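Local atomic coordinates of 2,3-dihydroxybenzoate-AMP ligase (Bacillus subtilis, PDB entry 1MDB), a protein that belongs to the ANL superfamily of AMP-binding enzymes, with adenosine monophosphate and 2,3-dihydroxy-benzoic acid modelled in adjoining, overlapping sites. Residues K198-T203 with G331-L336; L101-L106 with A185-S190. One frame throughout, in Å; residues are numbered along the deposited sequence.

Contact 1: residues K198-T203 with G331-L336. With DBH (2,3-dihydroxy-benzoic acid), chain E; AMP (adenosine monophosphate), chain D.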
ATOM      1  N   LYS A 198      12.676   3.955  -3.169  1.00 38.62           N
ATOM      2  CA  LYS A 198      12.818   4.995  -4.180  1.00 38.21           C
ATOM      3  C   LYS A 198      11.621   5.924  -3.971  1.00 35.02           C
ATOM      4  O   LYS A 198      10.601   5.491  -3.444  1.00 35.93           O
ATOM      5  CB  LYS A 198      12.737   4.375  -5.580  1.00 39.87           C
ATOM      6  CG  LYS A 198      13.648   3.181  -5.797  1.00 41.23           C
ATOM      7  CD  LYS A 198      15.101   3.592  -5.805  1.00 44.41           C
ATOM      8  CE  LYS A 198      16.000   2.376  -5.995  1.00 46.39           C
ATOM      9  NZ  LYS A 198      17.354   2.753  -6.502  1.00 47.36           N
ATOM     10  N   LEU A 199      11.737   7.191  -4.356  1.00 31.11           N
ATOM     11  CA  LEU A 199      10.615   8.111  -4.216  1.00 29.31           C
ATOM     12  C   LEU A 199       9.839   8.126  -5.539  1.00 29.00           C
ATOM     13  O   LEU A 199      10.433   8.094  -6.618  1.00 25.77           O
ATOM     14  CB  LEU A 199      11.097   9.518  -3.836  1.00 28.76           C
ATOM     15  CG  LEU A 199      11.192   9.766  -2.323  1.00 29.26           C
ATOM     16  CD1 LEU A 199      12.025   8.682  -1.691  1.00 31.99           C
ATOM     17  CD2 LEU A 199      11.793  11.130  -2.030  1.00 27.72           C
ATOM     18  N   ILE A 200       8.512   8.169  -5.440  1.00 28.81           N
ATOM     19  CA  ILE A 200       7.630   8.125  -6.604  1.00 28.78           C
ATOM     20  C   ILE A 200       6.790   9.390  -6.819  1.00 29.00           C
ATOM     21  O   ILE A 200       5.868   9.676  -6.053  1.00 29.89           O
ATOM     22  CB  ILE A 200       6.687   6.909  -6.481  1.00 29.19           C
ATOM     23  CG1 ILE A 200       7.513   5.621  -6.540  1.00 28.34           C
ATOM     24  CG2 ILE A 200       5.612   6.943  -7.580  1.00 29.75           C
ATOM     25  CD1 ILE A 200       6.789   4.378  -6.036  1.00 24.67           C
ATOM     26  N   PRO A 201       7.101  10.164  -7.867  1.00 27.44           N
ATOM     27  CA  PRO A 201       6.331  11.381  -8.131  1.00 27.74           C
ATOM     28  C   PRO A 201       4.975  11.045  -8.753  1.00 27.51           C
ATOM     29  O   PRO A 201       4.913  10.277  -9.712  1.00 26.52           O
ATOM     30  CB  PRO A 201       7.209  12.141  -9.125  1.00 28.30           C
ATOM     31  CG  PRO A 201       8.572  11.618  -8.882  1.00 27.27           C
ATOM     32  CD  PRO A 201       8.317  10.144  -8.691  1.00 29.36           C
ATOM     33  N   ARG A 202       3.897  11.594  -8.200  1.00 24.98           N
ATOM     34  CA  ARG A 202       2.557  11.385  -8.766  1.00 27.01           C
ATOM     35  C   ARG A 202       1.961  12.778  -8.979  1.00 28.30           C
ATOM     36  O   ARG A 202       2.099  13.659  -8.121  1.00 29.46           O
ATOM     37  CB  ARG A 202       1.654  10.567  -7.826  1.00 26.20           C
ATOM     38  CG  ARG A 202       2.117   9.132  -7.531  1.00 25.62           C
ATOM     39  CD  ARG A 202       2.368   8.313  -8.797  1.00 25.85           C
ATOM     40  NE  ARG A 202       1.142   8.004  -9.528  1.00 25.40           N
ATOM     41  CZ  ARG A 202       0.316   7.015  -9.220  1.00 28.17           C
ATOM     42  NH1 ARG A 202       0.587   6.220  -8.190  1.00 25.76           N
ATOM     43  NH2 ARG A 202      -0.793   6.830  -9.931  1.00 28.33           N
ATOM     44  N   THR A 203       1.335  12.993 -10.133  1.00 28.60           N
ATOM     45  CA  THR A 203       0.729  14.285 -10.445  1.00 28.85           C
ATOM     46  C   THR A 203      -0.757  14.224 -10.084  1.00 30.30           C
ATOM     47  O   THR A 203      -1.306  13.141  -9.885  1.00 27.45           O
ATOM     48  CB  THR A 203       0.872  14.640 -11.960  1.00 31.78           C
ATOM     49  OG1 THR A 203       0.099  13.722 -12.747  1.00 31.39           O
ATOM     50  CG2 THR A 203       2.344  14.561 -12.403  1.00 27.79           C
ATOM     51  N   GLY A 331      -1.756  -4.146  -6.614  1.00 26.54           N
ATOM     52  CA  GLY A 331      -1.309  -2.855  -7.091  1.00 26.80           C
ATOM     53  C   GLY A 331       0.117  -2.553  -6.675  1.00 25.34           C
ATOM     54  O   GLY A 331       0.743  -3.325  -5.953  1.00 25.68           O
ATOM     55  N   MET A 332       0.630  -1.423  -7.141  1.00 25.54           N
ATOM     56  CA  MET A 332       1.985  -0.980  -6.825  1.00 25.99           C
ATOM     57  C   MET A 332       1.948   0.538  -6.763  1.00 26.39           C
ATOM     58  O   MET A 332       1.181   1.175  -7.496  1.00 25.81           O
ATOM     59  CB  MET A 332       2.957  -1.426  -7.920  1.00 25.35           C
ATOM     60  CG  MET A 332       2.495  -1.071  -9.326  1.00 24.82           C
ATOM     61  SD  MET A 332       3.140  -2.293 -10.520  1.00 30.76           S
ATOM     62  CE  MET A 332       2.089  -3.683 -10.164  1.00 26.99           C
ATOM     63  N   ALA A 333       2.781   1.118  -5.907  1.00 25.25           N
ATOM     64  CA  ALA A 333       2.798   2.565  -5.754  1.00 25.22           C
ATOM     65  C   ALA A 333       3.295   3.234  -7.028  1.00 25.89           C
ATOM     66  O   ALA A 333       3.059   4.432  -7.244  1.00 21.67           O
ATOM     67  CB  ALA A 333       3.679   2.962  -4.559  1.00 24.90           C
ATOM     68  N   GLU A 334       3.967   2.449  -7.871  1.00 25.05           N
ATOM     69  CA  GLU A 334       4.503   2.947  -9.131  1.00 27.16           C
ATOM     70  C   GLU A 334       3.405   3.228 -10.143  1.00 27.93           C
ATOM     71  O   GLU A 334       3.594   4.036 -11.057  1.00 29.49           O
ATOM     72  CB  GLU A 334       5.485   1.950  -9.757  1.00 26.12           C
ATOM     73  CG  GLU A 334       6.864   1.963  -9.163  1.00 25.60           C
ATOM     74  CD  GLU A 334       6.957   1.149  -7.892  1.00 25.91           C
ATOM     75  OE1 GLU A 334       5.988   0.426  -7.563  1.00 26.20           O
ATOM     76  OE2 GLU A 334       8.006   1.225  -7.228  1.00 25.96           O
ATOM     77  N   GLY A 335       2.269   2.557  -9.997  1.00 28.58           N
ATOM     78  CA  GLY A 335       1.185   2.788 -10.932  1.00 29.44           C
ATOM     79  C   GLY A 335       0.082   1.759 -10.931  1.00 30.44           C
ATOM     80  O   GLY A 335      -0.830   1.801 -10.101  1.00 30.56           O
ATOM     81  N   LEU A 336       0.187   0.827 -11.872  1.00 31.00           N
ATOM     82  CA  LEU A 336      -0.783  -0.236 -12.074  1.00 30.06           C
ATOM     83  C   LEU A 336      -1.484  -0.834 -10.862  1.00 30.86           C
ATOM     84  O   LEU A 336      -0.846  -1.232  -9.888  1.00 31.69           O
ATOM     85  CB  LEU A 336      -0.139  -1.378 -12.868  1.00 32.03           C
ATOM     86  CG  LEU A 336      -1.092  -2.523 -13.228  1.00 32.15           C
ATOM     87  CD1 LEU A 336      -2.186  -1.991 -14.147  1.00 33.60           C
ATOM     88  CD2 LEU A 336      -0.333  -3.652 -13.917  1.00 31.68           C
TER
HETATM   89  C21 DBH E 601       1.116  -2.389  -2.863  1.00 37.74           C
HETATM   90  O9  DBH E 601       1.607  -3.494  -2.287  1.00 41.58           O
HETATM   91  C18 DBH E 601      -0.315  -2.237  -3.233  1.00 38.15           C
HETATM   92  C15 DBH E 601      -1.246  -3.269  -2.908  1.00 36.66           C
HETATM   93  C12 DBH E 601      -2.603  -3.148  -3.270  1.00 35.53           C
HETATM   94  C3  DBH E 601      -0.763  -1.070  -3.929  1.00 38.44           C
HETATM   95  O3  DBH E 601       0.104  -0.014  -4.274  1.00 34.01           O
HETATM   96  C6  DBH E 601      -2.120  -0.955  -4.290  1.00 36.87           C
HETATM   97  C9  DBH E 601      -3.040  -1.983  -3.970  1.00 37.26           C
HETATM   98  O6  DBH E 601      -2.555   0.162  -4.966  1.00 43.05           O
HETATM   99  P   AMP D 600       3.510  -1.423  -3.009  1.00 37.86           P
HETATM  100  O1P AMP D 600       3.925  -0.193  -3.772  1.00 35.62           O
HETATM  101  O2P AMP D 600       4.026  -1.486  -1.610  1.00 36.44           O
HETATM  102  O3P AMP D 600       2.022  -1.654  -3.071  1.00 36.15           O
HETATM  103  O5' AMP D 600       4.246  -2.735  -3.695  1.00 33.19           O
HETATM  104  C5' AMP D 600       3.798  -3.314  -4.954  1.00 33.03           C
HETATM  105  C4' AMP D 600       4.322  -4.751  -5.074  1.00 35.40           C
HETATM  106  O4' AMP D 600       3.687  -5.466  -4.032  1.00 35.95           O
HETATM  107  C3' AMP D 600       3.914  -5.488  -6.316  1.00 35.82           C
HETATM  108  O3' AMP D 600       4.788  -5.220  -7.409  1.00 36.21           O
HETATM  109  C2' AMP D 600       3.923  -6.939  -5.853  1.00 36.88           C
HETATM  110  O2' AMP D 600       5.240  -7.522  -5.957  1.00 37.21           O
HETATM  111  C1' AMP D 600       3.431  -6.803  -4.434  1.00 36.67           C
HETATM  112  N9  AMP D 600       1.781  -7.164  -4.458  1.00 37.14           N
HETATM  113  C8  AMP D 600       0.811  -6.271  -4.154  1.00 37.97           C
HETATM  114  N7  AMP D 600      -0.399  -6.821  -4.214  1.00 36.15           N
HETATM  115  C5  AMP D 600      -0.163  -8.073  -4.561  1.00 35.27           C
HETATM  116  C6  AMP D 600      -1.125  -9.061  -4.738  1.00 35.95           C
HETATM  117  N6  AMP D 600      -2.428  -8.844  -4.560  1.00 35.39           N
HETATM  118  N1  AMP D 600      -0.654 -10.301  -5.101  1.00 37.38           N
HETATM  119  C2  AMP D 600       0.671 -10.567  -5.284  1.00 37.39           C
HETATM  120  N3  AMP D 600       1.594  -9.612  -5.107  1.00 36.31           N
HETATM  121  C4  AMP D 600       1.195  -8.343  -4.739  1.00 36.69           C
HETATM  122  O   HOH W   1      -1.249   3.603  -8.157  1.00 26.40           O
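Ile200 and Arg202, two residues apart on strand 199-203, both meet the turn 332-335, Ile200 at Ala333 and Glu334, Arg202 at Ala333 and Gly335, an example of a strand backing a ligand-binding loop. On Ile200, CB leads toward the turn and splits into two arms. The CG2 arm, opposite the backbone N, lies 3.6 Å from Ala333 O. The CG1 arm, beside that N (chi1 -65°), extends to CD1, which packs on Ala333 CB at 3.7 Å and meets the carboxylate of Glu334, whose side chain crosses it at about a right angle. Arg202 brings NH1 to 3.2 Å from Ala333 O, while Gly335 CA lies over one face of the guanidinium. A water in the guanidinium plane accepts from NH1 and donates to Gly335 O, 2.7 Å away, bridging the segments. The type I turn is closed by Gly335 N bonding to Met332 O, and it presents Ala333 N to AMP O1P at 2.8 Å. Both polar ends have outside partners: Arg202 NE forms a salt bridge with Asp206, and Glu334 OE2 is hydrogen-bonded to Tyr392 OH. The turn lies between strands 325-331 and 337-339, with helix 235-239 touching Arg202 and Ala333, and strand 409-417 touching Met332 and Glu334.

Contact 2: residues L101-L106 with A185-S190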
ATOM      1  N   LEU A 101       4.737  19.515  -1.669  1.00 29.73           N
ATOM      2  CA  LEU A 101       4.705  18.073  -1.848  1.00 26.55           C
ATOM      3  C   LEU A 101       4.878  17.183  -0.623  1.00 27.11           C
ATOM      4  O   LEU A 101       5.951  17.128  -0.013  1.00 24.50           O
ATOM      5  CB  LEU A 101       5.758  17.664  -2.881  1.00 30.66           C
ATOM      6  CG  LEU A 101       5.480  17.870  -4.378  1.00 33.48           C
ATOM      7  CD1 LEU A 101       5.014  19.285  -4.646  1.00 32.01           C
ATOM      8  CD2 LEU A 101       6.748  17.554  -5.166  1.00 31.43           C
ATOM      9  N   PRO A 102       3.811  16.479  -0.239  1.00 24.57           N
ATOM     10  CA  PRO A 102       3.942  15.593   0.913  1.00 24.42           C
ATOM     11  C   PRO A 102       4.828  14.430   0.452  1.00 25.27           C
ATOM     12  O   PRO A 102       4.837  14.076  -0.731  1.00 25.15           O
ATOM     13  CB  PRO A 102       2.514  15.101   1.147  1.00 24.66           C
ATOM     14  CG  PRO A 102       1.644  16.182   0.534  1.00 25.46           C
ATOM     15  CD  PRO A 102       2.413  16.578  -0.692  1.00 24.96           C
ATOM     16  N   VAL A 103       5.590  13.864   1.378  1.00 23.98           N
ATOM     17  CA  VAL A 103       6.405  12.691   1.101  1.00 25.72           C
ATOM     18  C   VAL A 103       5.791  11.771   2.150  1.00 25.53           C
ATOM     19  O   VAL A 103       5.823  12.075   3.348  1.00 26.94           O
ATOM     20  CB  VAL A 103       7.902  12.949   1.371  1.00 26.26           C
ATOM     21  CG1 VAL A 103       8.693  11.671   1.182  1.00 25.96           C
ATOM     22  CG2 VAL A 103       8.412  14.023   0.417  1.00 26.37           C
ATOM     23  N   PHE A 104       5.204  10.674   1.691  1.00 24.62           N
ATOM     24  CA  PHE A 104       4.484   9.748   2.556  1.00 25.71           C
ATOM     25  C   PHE A 104       5.232   8.676   3.327  1.00 24.35           C
ATOM     26  O   PHE A 104       5.347   7.530   2.876  1.00 27.01           O
ATOM     27  CB  PHE A 104       3.341   9.093   1.753  1.00 25.10           C
ATOM     28  CG  PHE A 104       2.219  10.046   1.413  1.00 28.98           C
ATOM     29  CD1 PHE A 104       1.917  10.353   0.085  1.00 30.29           C
ATOM     30  CD2 PHE A 104       1.470  10.648   2.420  1.00 28.32           C
ATOM     31  CE1 PHE A 104       0.888  11.247  -0.230  1.00 29.47           C
ATOM     32  CE2 PHE A 104       0.438  11.545   2.112  1.00 29.99           C
ATOM     33  CZ  PHE A 104       0.149  11.845   0.788  1.00 28.90           C
ATOM     34  N   ALA A 105       5.712   9.048   4.511  1.00 23.23           N
ATOM     35  CA  ALA A 105       6.413   8.114   5.385  1.00 21.72           C
ATOM     36  C   ALA A 105       5.356   7.283   6.114  1.00 22.80           C
ATOM     37  O   ALA A 105       4.180   7.623   6.108  1.00 23.73           O
ATOM     38  CB  ALA A 105       7.276   8.875   6.392  1.00 21.72           C
ATOM     39  N   LEU A 106       5.782   6.187   6.726  1.00 24.04           N
ATOM     40  CA  LEU A 106       4.880   5.304   7.459  1.00 25.40           C
ATOM     41  C   LEU A 106       5.186   5.385   8.960  1.00 25.60           C
ATOM     42  O   LEU A 106       6.307   5.689   9.362  1.00 24.53           O
ATOM     43  CB  LEU A 106       5.043   3.852   6.964  1.00 24.87           C
ATOM     44  CG  LEU A 106       4.059   3.316   5.903  1.00 28.45           C
ATOM     45  CD1 LEU A 106       3.792   4.359   4.843  1.00 26.13           C
ATOM     46  CD2 LEU A 106       4.605   2.027   5.273  1.00 24.84           C
ATOM     47  N   ALA A 185       2.059  16.216  -7.419  1.00 30.02           N
ATOM     48  CA  ALA A 185       1.278  16.526  -6.226  1.00 29.52           C
ATOM     49  C   ALA A 185       1.938  16.024  -4.943  1.00 28.94           C
ATOM     50  O   ALA A 185       1.733  16.585  -3.862  1.00 29.91           O
ATOM     51  CB  ALA A 185      -0.111  15.922  -6.361  1.00 29.54           C
ATOM     52  N   PHE A 186       2.724  14.958  -5.061  1.00 28.66           N
ATOM     53  CA  PHE A 186       3.390  14.380  -3.899  1.00 28.08           C
ATOM     54  C   PHE A 186       4.361  13.279  -4.304  1.00 28.20           C
ATOM     55  O   PHE A 186       4.383  12.851  -5.458  1.00 27.52           O
ATOM     56  CB  PHE A 186       2.342  13.796  -2.946  1.00 28.33           C
ATOM     57  CG  PHE A 186       1.543  12.663  -3.540  1.00 30.00           C
ATOM     58  CD1 PHE A 186       2.131  11.427  -3.788  1.00 31.46           C
ATOM     59  CD2 PHE A 186       0.201  12.837  -3.859  1.00 31.48           C
ATOM     60  CE1 PHE A 186       1.399  10.381  -4.345  1.00 32.09           C
ATOM     61  CE2 PHE A 186      -0.541  11.802  -4.416  1.00 31.57           C
ATOM     62  CZ  PHE A 186       0.060  10.570  -4.660  1.00 33.11           C
ATOM     63  N   LEU A 187       5.142  12.805  -3.338  1.00 25.86           N
ATOM     64  CA  LEU A 187       6.082  11.733  -3.593  1.00 27.62           C
ATOM     65  C   LEU A 187       5.727  10.544  -2.709  1.00 26.76           C
ATOM     66  O   LEU A 187       5.667  10.666  -1.486  1.00 26.22           O
ATOM     67  CB  LEU A 187       7.524  12.193  -3.306  1.00 27.71           C
ATOM     68  CG  LEU A 187       7.988  13.464  -4.029  1.00 27.22           C
ATOM     69  CD1 LEU A 187       9.434  13.770  -3.672  1.00 27.73           C
ATOM     70  CD2 LEU A 187       7.843  13.276  -5.525  1.00 27.77           C
ATOM     71  N   GLN A 188       5.482   9.400  -3.337  1.00 28.21           N
ATOM     72  CA  GLN A 188       5.150   8.174  -2.616  1.00 30.12           C
ATOM     73  C   GLN A 188       6.410   7.349  -2.448  1.00 29.23           C
ATOM     74  O   GLN A 188       7.459   7.696  -2.998  1.00 29.71           O
ATOM     75  CB  GLN A 188       4.095   7.369  -3.385  1.00 30.35           C
ATOM     76  CG  GLN A 188       2.694   7.467  -2.811  1.00 30.55           C
ATOM     77  CD  GLN A 188       2.549   6.771  -1.458  1.00 33.03           C
ATOM     78  OE1 GLN A 188       1.469   6.760  -0.877  1.00 32.61           O
ATOM     79  NE2 GLN A 188       3.636   6.192  -0.955  1.00 31.92           N
ATOM     80  N   LEU A 189       6.322   6.262  -1.690  1.00 28.67           N
ATOM     81  CA  LEU A 189       7.494   5.404  -1.483  1.00 29.79           C
ATOM     82  C   LEU A 189       7.298   4.068  -2.215  1.00 29.74           C
ATOM     83  O   LEU A 189       6.191   3.560  -2.259  1.00 30.43           O
ATOM     84  CB  LEU A 189       7.690   5.133   0.019  1.00 30.67           C
ATOM     85  CG  LEU A 189       7.839   6.310   0.995  1.00 31.15           C
ATOM     86  CD1 LEU A 189       8.126   5.753   2.379  1.00 30.94           C
ATOM     87  CD2 LEU A 189       8.965   7.236   0.568  1.00 30.92           C
ATOM     88  N   SER A 190       8.364   3.531  -2.803  1.00 29.35           N
ATOM     89  CA  SER A 190       8.283   2.242  -3.475  1.00 31.90           C
ATOM     90  C   SER A 190       8.365   1.177  -2.377  1.00 35.17           C
ATOM     91  O   SER A 190       8.881   1.453  -1.293  1.00 34.43           O
ATOM     92  CB  SER A 190       9.443   2.057  -4.457  1.00 31.54           C
ATOM     93  OG  SER A 190      10.681   2.255  -3.795  1.00 33.46           O
TER
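Phe104 turns the edge of its ring onto the face of Phe186, an edge-to-face pair with centroids 5.3 Å apart and planes at 68°. The atom that makes the approach is CE1, 3.7 Å from Phe186 CG and displaced toward the rim of the ring beneath it. Phe186 has its CG between the backbone N and the carbonyl carbon (chi1 63°), which swings the ring along its own strand, edge toward Gln188 N and one face toward Phe104 CE1. Pro102 supports the pair from its own strand: its CB lies over one face of the Phe104 ring, and its CD packs 3.6 Å from Phe186 CB. Across the backbones, Val103 and Leu187 form a single parallel bridge. Leu187 N donates to Pro102 O at 2.9 Å, almost straight at 174°, and Leu187 O receives Phe104 N at 3.2 Å together with a CA-H contact from Val103. The side chains of Leu101, Val103 and Leu187 meet in looser apolar packing, with Val103 CG2 4.2 Å from Leu187 CD1. Further on, Leu189 CD1 comes to 3.3 Å from Phe104 O. Helix 86-98 touches Pro102, Phe104 and Phe186, and Tyr207 makes a second edge-to-face pair with Phe186. Ala185 and Phe186 form a classic beta bulge opposite Arg202, so strand 184-189 combines a short parallel bridge on one edge with an antiparallel, bulged pairing on the other.

In the fold
Both segments of contact 2 precede those of contact 1 in the sequence; their centres are 9 Å apart, and all four segments belong to the AMP-binding part of the chain. What joins them is the antiparallel pair of strands 184-189 and 199-203, consecutive in the chain: contact 2 ties the first to strand 101-104, and contact 1 sets the second against the turn 331-336. Arg202 O with Ala185 N and Lys198 N with Ser190 OG probably form hydrogen bonds between them, and Glu334 also packs on Ser190. Strand 101-104 belongs to another sheet, beside strand 77-80, so the pair connects that sheet to the ligand pocket.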